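Local coordinates for uncharacterized protein Atu2773 (PDB 2QV5) that is of unknown function but belongs to the divergent polysaccharide deacetylase family, whose relatives act on carbohydrates, at residues L14-Q19 against R154-L159; E18-P23 against I123-G128; A33-G38 against E56-F61; E81-I86 against G128-L133. All blocks are in the same frame, centred on the assembly; numbering follows the deposited sequence. Where two conformers were deposited one is given.

Contact 1: L14-Q19 against R154-L159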
loop_
_atom_site.group_PDB
_atom_site.type_symbol
_atom_site.label_atom_id
_atom_site.label_comp_id
_atom_site.label_asym_id
_atom_site.label_seq_id
_atom_site.Cartn_x
_atom_site.Cartn_y
_atom_site.Cartn_z
ATOM N N LEU A 14 -19.291 -2.035 9.693
ATOM C CA LEU A 14 -17.991 -2.690 9.524
ATOM C C LEU A 14 -17.298 -2.203 8.239
ATOM O O LEU A 14 -17.900 -2.141 7.171
ATOM C CB LEU A 14 -18.102 -4.220 9.565
ATOM C CG LEU A 14 -16.778 -4.991 9.705
ATOM C CD1 LEU A 14 -16.147 -4.837 11.093
ATOM C CD2 LEU A 14 -16.982 -6.441 9.404
ATOM N N ARG A 15 -16.034 -1.830 8.396
ATOM C CA ARG A 15 -15.231 -1.211 7.358
ATOM C C ARG A 15 -14.365 -2.287 6.716
ATOM O O ARG A 15 -13.958 -3.227 7.397
ATOM C CB ARG A 15 -14.340 -0.137 7.992
ATOM C CG ARG A 15 -15.120 1.036 8.541
ATOM C CD ARG A 15 -14.216 2.002 9.290
ATOM N NE ARG A 15 -13.767 1.408 10.546
ATOM C CZ ARG A 15 -12.945 1.999 11.406
ATOM N NH1 ARG A 15 -12.471 3.214 11.147
ATOM N NH2 ARG A 15 -12.595 1.371 12.526
ATOM N N PRO A 16 -14.096 -2.168 5.403
ATOM C CA PRO A 16 -13.105 -3.030 4.736
ATOM C C PRO A 16 -11.770 -3.120 5.471
ATOM O O PRO A 16 -11.199 -4.208 5.579
ATOM C CB PRO A 16 -12.919 -2.362 3.375
ATOM C CG PRO A 16 -14.223 -1.701 3.107
ATOM C CD PRO A 16 -14.766 -1.261 4.449
ATOM N N MET A 17 -11.310 -2.002 6.032
ATOM C CA MET A 17 -10.045 -1.979 6.768
ATOM C C MET A 17 -10.035 -2.817 8.069
ATOM O O MET A 17 -8.967 -3.141 8.561
ATOM C CB MET A 17 -9.604 -0.539 7.043
ATOM C CG MET A 17 -10.488 0.272 7.985
ATOM S SD MET A 17 -9.797 1.954 8.133
ATOM C CE MET A 17 -8.279 1.638 8.925
ATOM N N GLU A 18 -11.225 -3.130 8.604
ATOM C CA GLU A 18 -11.410 -4.072 9.716
ATOM C C GLU A 18 -11.670 -5.492 9.198
ATOM O O GLU A 18 -11.068 -6.462 9.670
ATOM C CB GLU A 18 -12.587 -3.631 10.600
ATOM C CG GLU A 18 -12.367 -2.325 11.347
ATOM C CD GLU A 18 -13.661 -1.707 11.901
ATOM O OE1 GLU A 18 -14.700 -1.728 11.198
ATOM O OE2 GLU A 18 -13.621 -1.173 13.034
ATOM N N GLN A 19 -12.567 -5.603 8.224
ATOM C CA GLN A 19 -13.019 -6.893 7.702
ATOM C C GLN A 19 -11.881 -7.735 7.092
ATOM O O GLN A 19 -11.831 -8.949 7.282
ATOM C CB GLN A 19 -14.131 -6.653 6.673
ATOM C CG GLN A 19 -15.013 -7.852 6.431
ATOM C CD GLN A 19 -16.123 -7.591 5.428
ATOM O OE1 GLN A 19 -16.508 -6.443 5.183
ATOM N NE2 GLN A 19 -16.649 -8.668 4.839
ATOM N N ARG A 154 -15.665 4.975 2.222
ATOM C CA ARG A 154 -15.831 3.545 1.951
ATOM C C ARG A 154 -15.135 2.677 2.974
ATOM O O ARG A 154 -15.066 1.459 2.810
ATOM C CB ARG A 154 -15.281 3.200 0.574
ATOM C CG ARG A 154 -16.046 3.891 -0.501
ATOM C CD ARG A 154 -15.472 3.614 -1.870
ATOM N NE ARG A 154 -16.233 4.398 -2.824
ATOM C CZ ARG A 154 -17.420 4.054 -3.308
ATOM N NH1 ARG A 154 -18.009 2.907 -2.963
ATOM N NH2 ARG A 154 -18.023 4.866 -4.152
ATOM N N GLY A 155 -14.613 3.300 4.022
ATOM C CA GLY A 155 -14.017 2.553 5.120
ATOM C C GLY A 155 -12.645 1.989 4.797
ATOM O O GLY A 155 -12.224 0.993 5.390
ATOM N N LEU A 156 -11.950 2.624 3.860
ATOM C CA LEU A 156 -10.619 2.208 3.453
ATOM C C LEU A 156 -9.569 3.152 4.032
ATOM O O LEU A 156 -9.831 4.350 4.231
ATOM C CB LEU A 156 -10.496 2.228 1.918
ATOM C CG LEU A 156 -11.404 1.326 1.078
ATOM C CD1 LEU A 156 -11.531 1.858 -0.357
ATOM C CD2 LEU A 156 -10.863 -0.097 1.084
ATOM N N LEU A 157 -8.376 2.613 4.283
ATOM C CA LEU A 157 -7.241 3.427 4.708
ATOM C C LEU A 157 -6.497 3.918 3.483
ATOM O O LEU A 157 -6.609 3.317 2.424
ATOM C CB LEU A 157 -6.296 2.615 5.603
ATOM C CG LEU A 157 -5.500 1.429 5.040
ATOM C CD1 LEU A 157 -4.163 1.845 4.431
ATOM C CD2 LEU A 157 -5.249 0.508 6.189
ATOM N N PHE A 158 -5.739 5.002 3.637
ATOM C CA PHE A 158 -4.891 5.552 2.566
ATOM C C PHE A 158 -3.431 5.503 3.029
ATOM O O PHE A 158 -3.052 6.140 4.017
ATOM C CB PHE A 158 -5.327 7.003 2.260
ATOM C CG PHE A 158 -4.626 7.634 1.076
ATOM C CD1 PHE A 158 -5.247 7.679 -0.168
ATOM C CD2 PHE A 158 -3.368 8.218 1.214
ATOM C CE1 PHE A 158 -4.614 8.266 -1.267
ATOM C CE2 PHE A 158 -2.723 8.800 0.124
ATOM C CZ PHE A 158 -3.347 8.830 -1.115
ATOM N N LEU A 159 -2.605 4.748 2.322
ATOM C CA LEU A 159 -1.181 4.705 2.615
ATOM C C LEU A 159 -0.442 5.538 1.564
ATOM O O LEU A 159 -0.506 5.267 0.367
ATOM C CB LEU A 159 -0.676 3.250 2.655
ATOM C CG LEU A 159 0.824 3.068 2.921
ATOM C CD1 LEU A 159 1.199 3.437 4.357
ATOM C CD2 LEU A 159 1.263 1.667 2.604
#

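Contact 2: E18-P23 against I123-G128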
loop_
_atom_site.group_PDB
_atom_site.type_symbol
_atom_site.label_atom_id
_atom_site.label_comp_id
_atom_site.label_asym_id
_atom_site.label_seq_id
_atom_site.Cartn_x
_atom_site.Cartn_y
_atom_site.Cartn_z
ATOM N N GLU A 18 -11.225 -3.130 8.604
ATOM C CA GLU A 18 -11.410 -4.072 9.716
ATOM C C GLU A 18 -11.670 -5.492 9.198
ATOM O O GLU A 18 -11.068 -6.462 9.670
ATOM C CB GLU A 18 -12.587 -3.631 10.600
ATOM C CG GLU A 18 -12.367 -2.325 11.347
ATOM C CD GLU A 18 -13.661 -1.707 11.901
ATOM O OE1 GLU A 18 -14.700 -1.728 11.198
ATOM O OE2 GLU A 18 -13.621 -1.173 13.034
ATOM N N GLN A 19 -12.567 -5.603 8.224
ATOM C CA GLN A 19 -13.019 -6.893 7.702
ATOM C C GLN A 19 -11.881 -7.735 7.092
ATOM O O GLN A 19 -11.831 -8.949 7.282
ATOM C CB GLN A 19 -14.131 -6.653 6.673
ATOM C CG GLN A 19 -15.013 -7.852 6.431
ATOM C CD GLN A 19 -16.123 -7.591 5.428
ATOM O OE1 GLN A 19 -16.508 -6.443 5.183
ATOM N NE2 GLN A 19 -16.649 -8.668 4.839
ATOM N N TYR A 20 -10.956 -7.078 6.400
ATOM C CA TYR A 20 -9.884 -7.769 5.674
ATOM C C TYR A 20 -8.508 -7.556 6.289
ATOM O O TYR A 20 -7.486 -7.844 5.663
ATOM C CB TYR A 20 -9.891 -7.341 4.201
ATOM C CG TYR A 20 -11.270 -7.465 3.612
ATOM C CD1 TYR A 20 -11.912 -8.699 3.555
ATOM C CD2 TYR A 20 -11.944 -6.341 3.125
ATOM C CE1 TYR A 20 -13.198 -8.816 3.039
ATOM C CE2 TYR A 20 -13.222 -6.443 2.607
ATOM C CZ TYR A 20 -13.842 -7.682 2.558
ATOM O OH TYR A 20 -15.103 -7.780 2.029
ATOM N N ALA A 21 -8.493 -7.010 7.500
ATOM C CA ALA A 21 -7.265 -6.867 8.275
ATOM C C ALA A 21 -6.652 -8.227 8.613
ATOM O O ALA A 21 -7.362 -9.169 8.949
ATOM C CB ALA A 21 -7.559 -6.099 9.546
ATOM N N ARG A 22 -5.333 -8.340 8.513
ATOM C CA ARG A 22 -4.676 -9.519 9.078
ATOM C C ARG A 22 -4.594 -9.388 10.616
ATOM O O ARG A 22 -4.077 -8.388 11.122
ATOM C CB ARG A 22 -3.297 -9.752 8.458
ATOM C CG ARG A 22 -2.536 -10.886 9.142
ATOM C CD ARG A 22 -1.179 -11.103 8.535
ATOM N NE ARG A 22 -0.470 -12.122 9.292
ATOM C CZ ARG A 22 -0.646 -13.435 9.152
ATOM N NH1 ARG A 22 -1.506 -13.921 8.255
ATOM N NH2 ARG A 22 0.049 -14.268 9.919
ATOM N N PRO A 23 -5.111 -10.391 11.355
ATOM C CA PRO A 23 -5.004 -10.373 12.822
ATOM C C PRO A 23 -3.554 -10.427 13.300
ATOM O O PRO A 23 -2.693 -10.972 12.621
ATOM C CB PRO A 23 -5.749 -11.640 13.268
ATOM C CG PRO A 23 -6.473 -12.126 12.096
ATOM C CD PRO A 23 -5.806 -11.595 10.867
ATOM N N ILE A 123 -10.092 -5.860 -7.963
ATOM C CA ILE A 123 -9.918 -6.869 -6.917
ATOM C C ILE A 123 -10.899 -6.614 -5.767
ATOM O O ILE A 123 -11.615 -5.627 -5.761
ATOM C CB ILE A 123 -8.473 -6.904 -6.334
ATOM C CG1 ILE A 123 -8.060 -5.542 -5.772
ATOM C CG2 ILE A 123 -7.447 -7.385 -7.385
ATOM C CD1 ILE A 123 -6.871 -5.634 -4.828
ATOM N N THR A 124 -10.906 -7.506 -4.786
ATOM C CA THR A 124 -11.708 -7.304 -3.588
ATOM C C THR A 124 -10.839 -7.669 -2.396
ATOM O O THR A 124 -9.710 -8.120 -2.575
ATOM C CB THR A 124 -13.039 -8.107 -3.631
ATOM O OG1 THR A 124 -13.807 -7.850 -2.443
ATOM C CG2 THR A 124 -12.786 -9.595 -3.755
ATOM N N ASN A 125 -11.369 -7.439 -1.195
ATOM C CA ASN A 125 -10.775 -7.889 0.055
ATOM C C ASN A 125 -9.467 -7.195 0.415
ATOM O O ASN A 125 -8.565 -7.785 1.024
ATOM C CB ASN A 125 -10.694 -9.424 0.109
ATOM C CG ASN A 125 -12.080 -10.074 0.137
ATOM O OD1 ASN A 125 -13.057 -9.545 -0.411
ATOM N ND2 ASN A 125 -12.176 -11.199 0.798
ATOM N N TYR A 126 -9.387 -5.924 0.029
ATOM C CA TYR A 126 -8.251 -5.075 0.380
ATOM C C TYR A 126 -8.653 -4.088 1.478
ATOM O O TYR A 126 -9.820 -3.743 1.589
ATOM C CB TYR A 126 -7.657 -4.367 -0.850
ATOM C CG TYR A 126 -8.631 -3.573 -1.694
ATOM C CD1 TYR A 126 -8.809 -2.200 -1.490
ATOM C CD2 TYR A 126 -9.350 -4.184 -2.715
ATOM C CE1 TYR A 126 -9.697 -1.472 -2.277
ATOM C CE2 TYR A 126 -10.236 -3.474 -3.499
ATOM C CZ TYR A 126 -10.400 -2.116 -3.275
ATOM O OH TYR A 126 -11.270 -1.415 -4.067
ATOM N N THR A 127 -7.687 -3.689 2.311
ATOM C CA THR A 127 -7.973 -2.857 3.481
ATOM C C THR A 127 -7.841 -1.405 3.140
ATOM O O THR A 127 -8.330 -0.547 3.861
ATOM C CB THR A 127 -7.012 -3.125 4.668
ATOM O OG1 THR A 127 -5.649 -3.117 4.206
ATOM C CG2 THR A 127 -7.334 -4.444 5.329
ATOM N N GLY A 128 -7.128 -1.115 2.061
ATOM C CA GLY A 128 -6.923 0.267 1.728
ATOM C C GLY A 128 -6.250 0.444 0.402
ATOM O O GLY A 128 -5.998 -0.532 -0.314
HETATM O O HOH W 1 -6.601 -7.401 3.064
#

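Contact 3: A33-G38 against E56-F61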
loop_
_atom_site.group_PDB
_atom_site.type_symbol
_atom_site.label_atom_id
_atom_site.label_comp_id
_atom_site.label_asym_id
_atom_site.label_seq_id
_atom_site.Cartn_x
_atom_site.Cartn_y
_atom_site.Cartn_z
ATOM N N ALA A 33 5.179 -2.776 9.761
ATOM C CA ALA A 33 4.477 -3.245 8.554
ATOM C C ALA A 33 5.412 -3.063 7.371
ATOM O O ALA A 33 6.185 -2.110 7.328
ATOM C CB ALA A 33 3.167 -2.488 8.312
ATOM N N ILE A 34 5.377 -4.005 6.436
ATOM C CA ILE A 34 6.166 -3.894 5.200
ATOM C C ILE A 34 5.213 -4.176 4.059
ATOM O O ILE A 34 4.521 -5.196 4.079
ATOM C CB ILE A 34 7.361 -4.895 5.134
ATOM C CG1 ILE A 34 8.440 -4.552 6.166
ATOM C CG2 ILE A 34 7.984 -4.905 3.713
ATOM C CD1 ILE A 34 9.286 -5.748 6.591
ATOM N N VAL A 35 5.150 -3.254 3.101
ATOM C CA VAL A 35 4.379 -3.442 1.894
ATOM C C VAL A 35 5.304 -3.754 0.718
ATOM O O VAL A 35 6.244 -3.004 0.419
ATOM C CB VAL A 35 3.515 -2.197 1.570
ATOM C CG1 VAL A 35 2.585 -2.457 0.384
ATOM C CG2 VAL A 35 2.729 -1.772 2.783
ATOM N N VAL A 36 5.042 -4.875 0.056
ATOM C CA VAL A 36 5.704 -5.165 -1.202
ATOM C C VAL A 36 4.657 -4.962 -2.290
ATOM O O VAL A 36 3.663 -5.691 -2.360
ATOM C CB VAL A 36 6.330 -6.583 -1.248
ATOM C CG1 VAL A 36 6.957 -6.842 -2.629
ATOM C CG2 VAL A 36 7.389 -6.736 -0.166
ATOM N N GLY A 37 4.879 -3.955 -3.126
ATOM C CA GLY A 37 3.900 -3.589 -4.132
ATOM C C GLY A 37 4.260 -4.051 -5.531
ATOM O O GLY A 37 5.281 -4.718 -5.741
ATOM N N GLY A 38 3.409 -3.710 -6.489
ATOM C CA GLY A 38 3.652 -4.073 -7.882
ATOM C C GLY A 38 3.105 -5.429 -8.302
ATOM O O GLY A 38 3.363 -5.862 -9.422
ATOM N N GLU A 56 2.694 -12.148 6.872
ATOM C CA GLU A 56 2.684 -10.915 7.655
ATOM C C GLU A 56 3.038 -9.711 6.790
ATOM O O GLU A 56 2.775 -8.585 7.173
ATOM C CB GLU A 56 3.666 -11.020 8.818
ATOM C CG GLU A 56 3.207 -11.934 9.962
ATOM C CD GLU A 56 3.589 -13.405 9.757
ATOM O OE1 GLU A 56 4.141 -13.762 8.686
ATOM O OE2 GLU A 56 3.325 -14.210 10.677
ATOM N N VAL A 57 3.654 -9.967 5.638
ATOM C CA VAL A 57 4.004 -8.921 4.686
ATOM C C VAL A 57 2.755 -8.527 3.905
ATOM O O VAL A 57 2.079 -9.371 3.294
ATOM C CB VAL A 57 5.149 -9.378 3.755
ATOM C CG1 VAL A 57 5.473 -8.321 2.681
ATOM C CG2 VAL A 57 6.398 -9.687 4.576
ATOM N N THR A 58 2.449 -7.236 3.931
ATOM C CA THR A 58 1.302 -6.682 3.216
ATOM C C THR A 58 1.657 -6.608 1.731
ATOM O O THR A 58 2.781 -6.257 1.383
ATOM C CB THR A 58 0.954 -5.290 3.780
ATOM O OG1 THR A 58 0.620 -5.430 5.166
ATOM C CG2 THR A 58 -0.216 -4.632 3.032
ATOM N N LEU A 59 0.712 -6.956 0.861
ATOM C CA LEU A 59 0.984 -6.928 -0.584
ATOM C C LEU A 59 0.196 -5.844 -1.315
ATOM O O LEU A 59 -1.013 -5.709 -1.133
ATOM C CB LEU A 59 0.752 -8.317 -1.208
ATOM C CG LEU A 59 1.519 -9.488 -0.558
ATOM C CD1 LEU A 59 1.106 -10.807 -1.192
ATOM C CD2 LEU A 59 3.019 -9.328 -0.642
ATOM N N GLY A 60 0.887 -5.059 -2.137
ATOM C CA GLY A 60 0.236 -4.036 -2.949
ATOM C C GLY A 60 -0.012 -4.562 -4.350
ATOM O O GLY A 60 0.913 -5.080 -4.996
ATOM N N PHE A 61 -1.260 -4.459 -4.805
ATOM C CA PHE A 61 -1.647 -4.978 -6.120
ATOM C C PHE A 61 -1.744 -3.822 -7.100
ATOM O O PHE A 61 -2.381 -2.818 -6.811
ATOM C CB PHE A 61 -2.988 -5.723 -6.033
ATOM C CG PHE A 61 -2.847 -7.135 -5.576
ATOM C CD1 PHE A 61 -2.300 -7.427 -4.328
ATOM C CD2 PHE A 61 -3.221 -8.177 -6.399
ATOM C CE1 PHE A 61 -2.131 -8.728 -3.902
ATOM C CE2 PHE A 61 -3.064 -9.481 -5.976
ATOM C CZ PHE A 61 -2.522 -9.759 -4.716
HETATM O O HOH W 2 2.922 -5.987 6.823
#

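Contact 4: E81-I86 against G128-L133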
loop_
_atom_site.group_PDB
_atom_site.type_symbol
_atom_site.label_atom_id
_atom_site.label_comp_id
_atom_site.label_asym_id
_atom_site.label_seq_id
_atom_site.Cartn_x
_atom_site.Cartn_y
_atom_site.Cartn_z
ATOM N N GLU A 81 -2.532 -9.512 4.251
ATOM C CA GLU A 81 -3.316 -8.290 4.032
ATOM C C GLU A 81 -2.934 -7.708 2.674
ATOM O O GLU A 81 -1.776 -7.759 2.263
ATOM C CB GLU A 81 -3.046 -7.252 5.117
ATOM C CG GLU A 81 -4.157 -6.228 5.265
ATOM C CD GLU A 81 -3.923 -5.272 6.413
ATOM O OE1 GLU A 81 -3.943 -5.737 7.580
ATOM O OE2 GLU A 81 -3.742 -4.056 6.140
ATOM N N ILE A 82 -3.914 -7.157 1.965
ATOM C CA ILE A 82 -3.729 -6.658 0.598
ATOM C C ILE A 82 -4.072 -5.165 0.513
ATOM O O ILE A 82 -5.043 -4.742 1.134
ATOM C CB ILE A 82 -4.615 -7.493 -0.392
ATOM C CG1 ILE A 82 -3.865 -8.718 -0.917
ATOM C CG2 ILE A 82 -5.049 -6.694 -1.618
ATOM C CD1 ILE A 82 -3.721 -9.852 0.031
ATOM N N LEU A 83 -3.304 -4.398 -0.266
ATOM C CA LEU A 83 -3.640 -3.003 -0.622
ATOM C C LEU A 83 -3.781 -2.873 -2.137
ATOM O O LEU A 83 -3.106 -3.586 -2.889
ATOM C CB LEU A 83 -2.564 -2.038 -0.133
ATOM C CG LEU A 83 -2.363 -1.894 1.379
ATOM C CD1 LEU A 83 -1.250 -0.943 1.693
ATOM C CD2 LEU A 83 -3.635 -1.424 2.063
ATOM N N LEU A 84 -4.656 -1.970 -2.582
ATOM C CA LEU A 84 -4.776 -1.648 -4.002
ATOM C C LEU A 84 -3.923 -0.427 -4.363
ATOM O O LEU A 84 -4.095 0.626 -3.779
ATOM C CB LEU A 84 -6.236 -1.345 -4.343
ATOM C CG LEU A 84 -6.565 -1.030 -5.806
ATOM C CD1 LEU A 84 -6.132 -2.167 -6.752
ATOM C CD2 LEU A 84 -8.038 -0.762 -5.905
ATOM N N GLN A 85 -3.021 -0.567 -5.332
ATOM C CA GLN A 85 -2.223 0.586 -5.789
ATOM C C GLN A 85 -2.928 1.356 -6.898
ATOM O O GLN A 85 -3.214 0.802 -7.960
ATOM C CB GLN A 85 -0.851 0.164 -6.288
ATOM C CG GLN A 85 0.112 -0.232 -5.220
ATOM C CD GLN A 85 1.376 -0.864 -5.779
ATOM O OE1 GLN A 85 1.342 -1.964 -6.324
ATOM N NE2 GLN A 85 2.499 -0.171 -5.631
ATOM N N ILE A 86 -3.166 2.639 -6.657
ATOM C CA ILE A 86 -3.874 3.498 -7.593
ATOM C C ILE A 86 -2.895 4.384 -8.360
ATOM O O ILE A 86 -2.154 5.151 -7.748
ATOM C CB ILE A 86 -4.902 4.379 -6.842
ATOM C CG1 ILE A 86 -5.893 3.501 -6.075
ATOM C CG2 ILE A 86 -5.643 5.307 -7.807
ATOM C CD1 ILE A 86 -6.736 2.633 -6.978
ATOM N N GLY A 128 -7.128 -1.115 2.061
ATOM C CA GLY A 128 -6.923 0.267 1.728
ATOM C C GLY A 128 -6.250 0.444 0.402
ATOM O O GLY A 128 -5.998 -0.532 -0.314
ATOM N N VAL A 129 -5.935 1.697 0.098
ATOM C CA VAL A 129 -5.300 2.041 -1.159
ATOM C C VAL A 129 -3.949 2.690 -0.893
ATOM O O VAL A 129 -3.715 3.271 0.178
ATOM C CB VAL A 129 -6.179 2.979 -2.053
ATOM C CG1 VAL A 129 -7.563 2.390 -2.309
ATOM C CG2 VAL A 129 -6.302 4.356 -1.435
ATOM N N MET A 130 -3.054 2.581 -1.865
ATOM C CA MET A 130 -1.801 3.318 -1.801
ATOM C C MET A 130 -1.540 3.965 -3.154
ATOM O O MET A 130 -2.064 3.516 -4.163
ATOM C CB MET A 130 -0.626 2.428 -1.328
ATOM C CG MET A 130 -0.356 1.173 -2.150
ATOM S SD MET A 130 1.072 0.131 -1.649
ATOM C CE MET A 130 2.246 1.346 -1.096
ATOM N N ASN A 131 -0.767 5.045 -3.164
ATOM C CA ASN A 131 -0.445 5.723 -4.416
ATOM C C ASN A 131 0.587 4.925 -5.186
ATOM O O ASN A 131 1.477 4.319 -4.592
ATOM C CB ASN A 131 0.090 7.137 -4.158
ATOM C CG ASN A 131 1.338 7.143 -3.310
ATOM O OD1 ASN A 131 1.316 6.731 -2.151
ATOM N ND2 ASN A 131 2.444 7.600 -3.890
ATOM N N TYR A 132 0.426 4.883 -6.502
ATOM C CA TYR A 132 1.526 4.552 -7.378
ATOM C C TYR A 132 1.906 5.866 -8.039
ATOM O O TYR A 132 1.073 6.484 -8.729
ATOM C CB TYR A 132 1.158 3.494 -8.419
ATOM C CG TYR A 132 2.300 3.239 -9.386
ATOM C CD1 TYR A 132 3.560 2.845 -8.918
ATOM C CD2 TYR A 132 2.134 3.421 -10.759
ATOM C CE1 TYR A 132 4.623 2.633 -9.795
ATOM C CE2 TYR A 132 3.193 3.201 -11.650
ATOM C CZ TYR A 132 4.433 2.809 -11.160
ATOM O OH TYR A 132 5.481 2.597 -12.032
ATOM N N LEU A 133 3.144 6.293 -7.785
ATOM C CA LEU A 133 3.682 7.594 -8.222
ATOM C C LEU A 133 2.918 8.754 -7.584
ATOM O O LEU A 133 2.773 8.794 -6.364
ATOM C CB LEU A 133 3.793 7.694 -9.753
ATOM C CG LEU A 133 4.566 6.580 -10.473
ATOM C CD1 LEU A 133 4.521 6.792 -11.959
ATOM C CD2 LEU A 133 6.007 6.506 -9.998
HETATM O O HOH W 3 3.733 2.703 -4.247
#

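Contact 1: L14-Q19 against R154-L159
Arg15 lays its aliphatic base against Gly155: CB sits 3.5 Å from the Gly155 O, and CG stays close to Gly155 CA, while the end of the side chain leads away, to Glu18. Arg15 stands at the N-cap of the short helix 16-19 and turns its guanidinium onto that residue, NH2 giving a straight bond of 2.8 Å to Glu18 OE2. The carboxylate is entered from well above its plane, although the oxygen lies in the plane of the guanidinium. Glu18 OE1 also takes the backbone N-H of Arg15, through its anti lone pair, so one carboxylate holds both the main chain and the side chain of the N-cap residue.

Pro16 brings CD to within 3.2 Å of Arg154 O, with CG close to the same oxygen, and its CB rests on Leu156 CD2 at 3.8 Å. Met17 supplies the hydrogen bond that joins the segments: its N reaches Gly155 O over 3.2 Å, with an N-H...O angle of 156°. With CG lodged between the backbone N and the carbonyl carbon (chi1 66°), its side chain runs past Gly155 O, CG at 3.2 Å, and the methyl CE ends 4.0 Å from Leu157 CB.

Gly155, at positive phi, brings its bare backbone against Arg15 and Pro16. The chemistry is thus divided: a lone main-chain bond inside an apolar setting fastens the N-terminal helix to the loop entering strand 157-160, while the charged pair stays within 14-19, between the N-cap residue and the helix.

Contact 2: E18-P23 against I123-G128
Tyr20 and Asn125 stack on each other. The CA of Asn125 sits over the middle of the phenol ring, 3.5 Å from its centroid and 9° off the ring normal, a CH-pi contact, and the side-chain amide continues the overlap toward one side of the ring. There Asn125 CG lies 3.4 Å from Tyr20 CE1, with the amide and ring planes only 22° apart. On the opposite face of the ring is Gln19 CB, so the phenol is sandwiched between its own chain neighbour and the 123-128 loop.

Beside the stack, the methyl CG2 of Thr127 packs on the Tyr20 main chain, 3.4 Å from Tyr20 O. No direct hydrogen bond crosses the contact; instead a water donates to both Tyr20 O (2.8 Å) and Asn125 O (2.9 Å), bridging two backbone carbonyls.

The next shell sets these groups in place. Thr124 OG1 donates to Asn125 OD1 at 2.8 Å and restrains the rotation of the stacked amide. Thr127 places CG2 anti to its carbonyl carbon, with chi1 of 49° for OG1, and that hydroxyl is bonded to Glu81, whose carboxylate also receives Arg22 N.

The contact therefore closes the end of helix 16-19 over the loop that leads from helix 109-120 into strand 128-131, with Tyr126 turned away to pack on Ile82 and Leu84 of strand 82-88.

Contact 3: A33-G38 against E56-F61
Val36 and Thr58 lie at the centre of a parallel strand pair, 33-38 beside 58-61, where the chains are closest knit. Thr58 N donates to Ile34 O, Val36 N to Thr58 O at 3.0 Å, and Gly60 N to Val36 O at 2.9 Å. The last of these enters from above the carbonyl plane, 42° out of it, whereas Thr58 O is met nearly end-on.

Gly37 and Gly60 let the backbones draw in, with Gly37 CA 3.4 Å from Gly60 O. On one face of the sheet Val36 CG2 meets Val57 CG1 at 3.8 Å, the Val57 methyl being swung trans to its own N (chi1 176°). On the other, the branched side chains of Val35 and Thr58 pass at an angle, Val35 CG2 lying 4.1 Å from Thr58 CB.

The looser end is toward Glu56. Here a water, 2.6 Å from Glu56 O, links that oxygen with Ile34 N and Thr58 OG1 beside the first direct bond.

These strands are joined by helix 43-52 in a beta-alpha-beta unit. Val36 faces helix 221-233 and Leu59 faces helix 68-78, while Val35 lies against helix 244-247.

Contact 4: E81-I86 against G128-L133
Met130 carries CG between its backbone N and carbonyl carbon (chi1 57°), and Gln85 sets its own CG trans to the carbonyl carbon (chi1 -74°); on the same face of the paired strands, these torsions let the two side chains run side by side in the same direction. Their CG atoms touch at 3.4 Å, and the Met130 sulfur lies 3.7 Å from Gln85 CG. The chain of Gln85 continues outward to give OE1 to Gly38 N, while its NE2 makes a weak bond to a water that donates to Asn131 O.

Leu83 shares this face, with CD2 3.5 Å from Gly128 O. On the opposite face, Ile86 crosses Val129, CG1 to CB at 4.1 Å.

Four main-chain bonds in alternation hold the strands: Leu84 N to Gly128 O, Met130 N to Leu84 O, Ile86 N to Met130 O, and Tyr132 N to Ile86 O at 2.9 Å. The third donor comes in nearly in line with its C=O, the last from above the carbonyl plane, at the corner where the chain turns. Beyond it Asn131 ND2 holds Leu133 O at 2.8 Å. The buried Gly128 N has no partner.

Parallel strands linked through helix 109-120 form a beta-alpha-beta unit, consistent with the barrel-like alpha/beta fold of polysaccharide deacetylases.

Contacts 3 and 4 are the inner pair, both parallel strand pairings in one sheet, made of main-chain bonds and mostly apolar side chains, with Gln85 and Thr58 as polar exceptions. Strands 58-62 and 82-88 are neighbours there, and contact 4 reaches back over strand 58-62 to strand 30-39 of contact 3. Contacts 1 and 2 lie further out and use the same helix 16-19, placed against the chain leading into strands 157-160 and 128-131. Contact 1 is buried and relies on one backbone bond, proline and methionine; contact 2, partly exposed, replaces direct bonds with an aromatic-amide stack and a water. Leu157 N bonds Thr127 O between them, and contacts 2 and 4 share Gly128.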